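Local structure of putative gdp-fucose protein o-fucosyltransferase 1 (Caenorhabditis elegans, 3ZY2) at residues Gly18-Gln23 with Pro44-Phe49. The protein belongs to the GDP-fucose protein O-fucosyltransferase family, has a GT-B-type fold and binds guanosine-5'-diphosphate in a pocket of that fold. Sequence-based numbering, arbitrary orientation.
Sequences GRFGNQ and PNFIEF. With GDP (guanosine-5'-diphosphate), chain C.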
ATOM      1  N   GLY A  18       2.892  -4.997  12.843  1.00 15.71           N
ATOM      2  CA  GLY A  18       2.454  -5.793  13.976  1.00 15.46           C
ATOM      3  C   GLY A  18       3.555  -6.314  14.889  1.00 14.47           C
ATOM      4  O   GLY A  18       4.738  -5.979  14.756  1.00 14.37           O
ATOM      5  N   ARG A  19       3.138  -7.116  15.859  1.00 14.00           N
ATOM      6  CA  ARG A  19       4.041  -7.695  16.837  1.00 12.88           C
ATOM      7  C   ARG A  19       4.612  -9.022  16.346  1.00 11.71           C
ATOM      8  O   ARG A  19       4.533  -9.314  15.152  1.00 11.30           O
ATOM      9  CB  ARG A  19       3.322  -7.803  18.166  1.00 13.07           C
ATOM     10  CG  ARG A  19       3.011  -6.372  18.680  1.00 17.42           C
ATOM     11  CD  ARG A  19       1.619  -6.356  19.252  1.00 26.45           C
ATOM     12  NE  ARG A  19       1.755  -6.505  20.675  1.00 29.26           N
ATOM     13  CZ  ARG A  19       0.792  -6.816  21.536  1.00 29.50           C
ATOM     14  NH1 ARG A  19      -0.453  -7.084  21.136  1.00 27.40           N
ATOM     15  NH2 ARG A  19       1.117  -6.881  22.817  1.00 31.49           N
ATOM     16  N   PHE A  20       5.258  -9.783  17.230  1.00 11.75           N
ATOM     17  CA  PHE A  20       6.116 -10.900  16.779  1.00 11.00           C
ATOM     18  C   PHE A  20       5.437 -11.919  15.886  1.00 11.38           C
ATOM     19  O   PHE A  20       6.022 -12.354  14.871  1.00 12.42           O
ATOM     20  CB  PHE A  20       6.754 -11.597  17.975  1.00 10.82           C
ATOM     21  CG  PHE A  20       7.834 -12.571  17.615  1.00 10.30           C
ATOM     22  CD1 PHE A  20       8.985 -12.138  16.953  1.00 10.82           C
ATOM     23  CD2 PHE A  20       7.732 -13.909  17.986  1.00 10.41           C
ATOM     24  CE1 PHE A  20      10.007 -13.037  16.643  1.00 11.22           C
ATOM     25  CE2 PHE A  20       8.726 -14.813  17.698  1.00 11.07           C
ATOM     26  CZ  PHE A  20       9.872 -14.400  17.021  1.00 11.24           C
ATOM     27  N   GLY A  21       4.202 -12.280  16.219  1.00 11.01           N
ATOM     28  CA  GLY A  21       3.504 -13.255  15.382  1.00 11.21           C
ATOM     29  C   GLY A  21       3.288 -12.738  13.972  1.00 11.10           C
ATOM     30  O   GLY A  21       3.445 -13.483  13.012  1.00 11.93           O
ATOM     31  N   ASN A  22       2.934 -11.467  13.832  1.00 11.34           N
ATOM     32  CA  ASN A  22       2.788 -10.872  12.490  1.00 11.69           C
ATOM     33  C   ASN A  22       4.121 -10.808  11.735  1.00 11.29           C
ATOM     34  O   ASN A  22       4.176 -11.068  10.521  1.00 11.73           O
ATOM     35  CB  ASN A  22       2.215  -9.435  12.558  1.00 12.45           C
ATOM     36  CG  ASN A  22       0.755  -9.346  13.047  1.00 15.11           C
ATOM     37  OD1 ASN A  22       0.200  -8.241  13.066  1.00 15.70           O
ATOM     38  ND2 ASN A  22       0.148 -10.458  13.450  1.00 14.99           N
ATOM     39  N   GLN A  23       5.204 -10.512  12.452  1.00 11.35           N
ATOM     40  CA  GLN A  23       6.515 -10.342  11.839  1.00 11.60           C
ATOM     41  C   GLN A  23       7.009 -11.675  11.310  1.00 10.73           C
ATOM     42  O   GLN A  23       7.533 -11.754  10.185  1.00 11.90           O
ATOM     43  CB  GLN A  23       7.503  -9.821  12.858  1.00 11.64           C
ATOM     44  CG  GLN A  23       7.190  -8.396  13.307  1.00 12.25           C
ATOM     45  CD  GLN A  23       7.966  -8.011  14.530  1.00 12.90           C
ATOM     46  OE1 GLN A  23       9.120  -8.428  14.711  1.00 12.97           O
ATOM     47  NE2 GLN A  23       7.327  -7.214  15.417  1.00 12.78           N
ATOM     48  N   PRO A  44      16.197 -10.117   9.137  1.00 14.68           N
ATOM     49  CA  PRO A  44      15.666  -8.901   9.738  1.00 15.02           C
ATOM     50  C   PRO A  44      15.956  -8.816  11.226  1.00 14.60           C
ATOM     51  O   PRO A  44      16.098  -9.852  11.893  1.00 16.02           O
ATOM     52  CB  PRO A  44      14.157  -9.058   9.542  1.00 15.34           C
ATOM     53  CG  PRO A  44      13.926 -10.539   9.567  1.00 14.73           C
ATOM     54  CD  PRO A  44      15.155 -11.128   8.864  1.00 14.58           C
ATOM     55  N   ASN A  45      16.056  -7.601  11.751  1.00 13.40           N
ATOM     56  CA  ASN A  45      15.864  -7.420  13.190  1.00 13.91           C
ATOM     57  C   ASN A  45      14.380  -7.552  13.447  1.00 12.92           C
ATOM     58  O   ASN A  45      13.542  -6.972  12.712  1.00 13.79           O
ATOM     59  CB  ASN A  45      16.312  -6.039  13.625  1.00 13.81           C
ATOM     60  CG  ASN A  45      17.819  -5.869  13.582  1.00 15.93           C
ATOM     61  OD1 ASN A  45      18.597  -6.819  13.832  1.00 17.69           O
ATOM     62  ND2 ASN A  45      18.245  -4.647  13.293  1.00 15.99           N
ATOM     63  N   PHE A  46      14.028  -8.342  14.453  1.00 11.83           N
ATOM     64  CA  PHE A  46      12.636  -8.323  14.921  1.00 12.12           C
ATOM     65  C   PHE A  46      12.383  -7.136  15.819  1.00 13.20           C
ATOM     66  O   PHE A  46      13.315  -6.462  16.214  1.00 14.07           O
ATOM     67  CB  PHE A  46      12.288  -9.655  15.604  1.00 12.24           C
ATOM     68  CG  PHE A  46      12.306 -10.811  14.644  1.00 10.99           C
ATOM     69  CD1 PHE A  46      11.228 -10.981  13.772  1.00 12.33           C
ATOM     70  CD2 PHE A  46      13.390 -11.701  14.592  1.00 12.33           C
ATOM     71  CE1 PHE A  46      11.201 -12.051  12.838  1.00 14.42           C
ATOM     72  CE2 PHE A  46      13.365 -12.780  13.639  1.00 12.75           C
ATOM     73  CZ  PHE A  46      12.268 -12.937  12.788  1.00 13.94           C
ATOM     74  N   ILE A  47      11.121  -6.865  16.102  1.00 12.87           N
ATOM     75  CA  ILE A  47      10.758  -5.622  16.746  1.00 13.46           C
ATOM     76  C   ILE A  47       9.897  -5.894  17.962  1.00 13.89           C
ATOM     77  O   ILE A  47       8.922  -6.634  17.886  1.00 13.62           O
ATOM     78  CB  ILE A  47      10.023  -4.701  15.748  1.00 13.24           C
ATOM     79  CG1 ILE A  47      10.910  -4.414  14.521  1.00 15.01           C
ATOM     80  CG2 ILE A  47       9.677  -3.373  16.425  1.00 15.39           C
ATOM     81  CD1 ILE A  47      10.262  -3.568  13.435  1.00 16.84           C
ATOM     82  N   GLU A  48      10.268  -5.270  19.087  1.00 14.51           N
ATOM     83  CA  GLU A  48       9.511  -5.330  20.344  1.00 15.79           C
ATOM     84  C   GLU A  48       8.979  -3.960  20.674  1.00 17.53           C
ATOM     85  O   GLU A  48       9.703  -2.978  20.563  1.00 17.46           O
ATOM     86  CB  GLU A  48      10.409  -5.815  21.481  1.00 16.69           C
ATOM     87  CG  GLU A  48      10.685  -7.308  21.436  1.00 16.45           C
ATOM     88  CD  GLU A  48      11.555  -7.767  22.577  1.00 19.50           C
ATOM     89  OE1 GLU A  48      11.921  -6.964  23.470  1.00 19.92           O
ATOM     90  OE2 GLU A  48      11.911  -8.944  22.599  1.00 17.97           O
ATOM     91  N   PHE A  49       7.731  -3.894  21.110  1.00 19.08           N
ATOM     92  CA  PHE A  49       7.114  -2.624  21.447  1.00 22.47           C
ATOM     93  C   PHE A  49       6.843  -2.411  22.931  1.00 24.32           C
ATOM     94  O   PHE A  49       6.486  -1.288  23.324  1.00 26.51           O
ATOM     95  CB  PHE A  49       5.805  -2.450  20.680  1.00 21.93           C
ATOM     96  CG  PHE A  49       5.971  -2.393  19.196  1.00 23.61           C
ATOM     97  CD1 PHE A  49       6.458  -1.261  18.567  1.00 25.03           C
ATOM     98  CD2 PHE A  49       5.624  -3.493  18.420  1.00 24.33           C
ATOM     99  CE1 PHE A  49       6.597  -1.221  17.182  1.00 26.14           C
ATOM    100  CE2 PHE A  49       5.756  -3.469  17.027  1.00 27.62           C
ATOM    101  CZ  PHE A  49       6.240  -2.332  16.407  1.00 27.48           C
TER
HETATM  102  PB  GDP C1381      -1.494 -11.873  17.650  0.50 29.74           P
HETATM  103  O1B GDP C1381      -1.626 -12.791  18.809  0.50 17.02           O
HETATM  104  O2B GDP C1381      -1.549 -12.199  16.124  0.50 22.43           O
HETATM  105  O3B GDP C1381      -1.413 -10.273  18.032  0.50 23.19           O
HETATM  106  O3A GDP C1381       0.188 -12.094  17.933  0.50 15.80           O
HETATM  107  PA  GDP C1381       1.426 -10.940  17.643  0.50 25.82           P
HETATM  108  O1A GDP C1381       2.536 -12.100  18.321  0.50 17.65           O
HETATM  109  O2A GDP C1381       1.607 -10.351  16.466  0.50 10.46           O
HETATM  110  O5' GDP C1381       0.662  -9.865  18.860  0.50 24.32           O
HETATM  111  C5' GDP C1381       0.941 -10.640  19.854  0.50 20.91           C
HETATM  112  C4' GDP C1381       1.505 -10.274  21.019  0.50 28.72           C
HETATM  113  O4' GDP C1381       1.124 -10.002  22.308  0.50 28.48           O
HETATM  114  C3' GDP C1381       2.622 -11.098  21.051  0.50 23.44           C
HETATM  115  O3' GDP C1381       4.192 -10.827  20.358  0.50 21.22           O
HETATM  116  C2' GDP C1381       3.662 -10.857  22.968  0.50 50.32           C
HETATM  117  O2' GDP C1381       4.307  -9.677  22.779  0.50 20.56           O
HETATM  118  C1' GDP C1381       2.237 -10.731  23.479  0.50 29.92           C
HETATM  119  N9  GDP C1381       1.828 -11.931  23.684  0.50 25.66           N
HETATM  120  C8  GDP C1381       0.458 -12.796  22.843  0.50 26.93           C
HETATM  121  N7  GDP C1381       0.755 -13.801  23.605  0.50 30.98           N
HETATM  122  C5  GDP C1381       1.640 -13.983  24.503  0.50 21.33           C
HETATM  123  C6  GDP C1381       2.369 -15.030  25.684  0.50 26.25           C
HETATM  124  O6  GDP C1381       1.802 -16.021  25.639  0.50 22.12           O
HETATM  125  N1  GDP C1381       3.159 -14.450  26.129  0.50 22.09           N
HETATM  126  C2  GDP C1381       3.781 -13.375  26.181  0.50 23.77           C
HETATM  127  N2  GDP C1381       4.545 -13.024  26.717  0.50 19.79           N
HETATM  128  N3  GDP C1381       3.476 -12.112  25.288  0.50 25.23           N
HETATM  129  C4  GDP C1381       2.364 -12.565  24.486  0.50 22.66           C
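Gln23 reads both backbone polar groups of Ile47 with one side-chain amide. Its OE1 accepts from Ile47 N at 2.9 Å, and its NE2 donates to Ile47 O at 3.0 Å in a nearly straight bond of 170°. The second N-H of NE2 goes to Gly18 O, 2.9 Å away. Three bonds therefore fix the rotation of this buried amide, a task suited to glutamine, with donor and acceptor on a long arm; the chain runs extended beyond CG (chi2 167°) to reach from the helix to the strand. Strand 46-48 pairs with strand 55-57 through Phe46 and Glu48, so Ile47, between them, can turn its N and O to Gln23. Next to the amide, the edge of Phe20 meets the face of Phe46 in a T-shaped pair, planes at 74°, while Gln23 OE1 lies at the edge of the Phe46 ring. Phe49 brings its own ring edge to Gly18 O and to Arg19 CG. Gly18 suits its positive phi, and a beta carbon there would hit Asn22 OD1. Arg19 is the N-cap of helix 20-37, whose first turn gives Gly21 N to GDP O1A (2.7 Å) and Asn22 N to O2A of GDP. The amide thus ties the helix start that binds the alpha phosphate of GDP to the neighbouring hairpin.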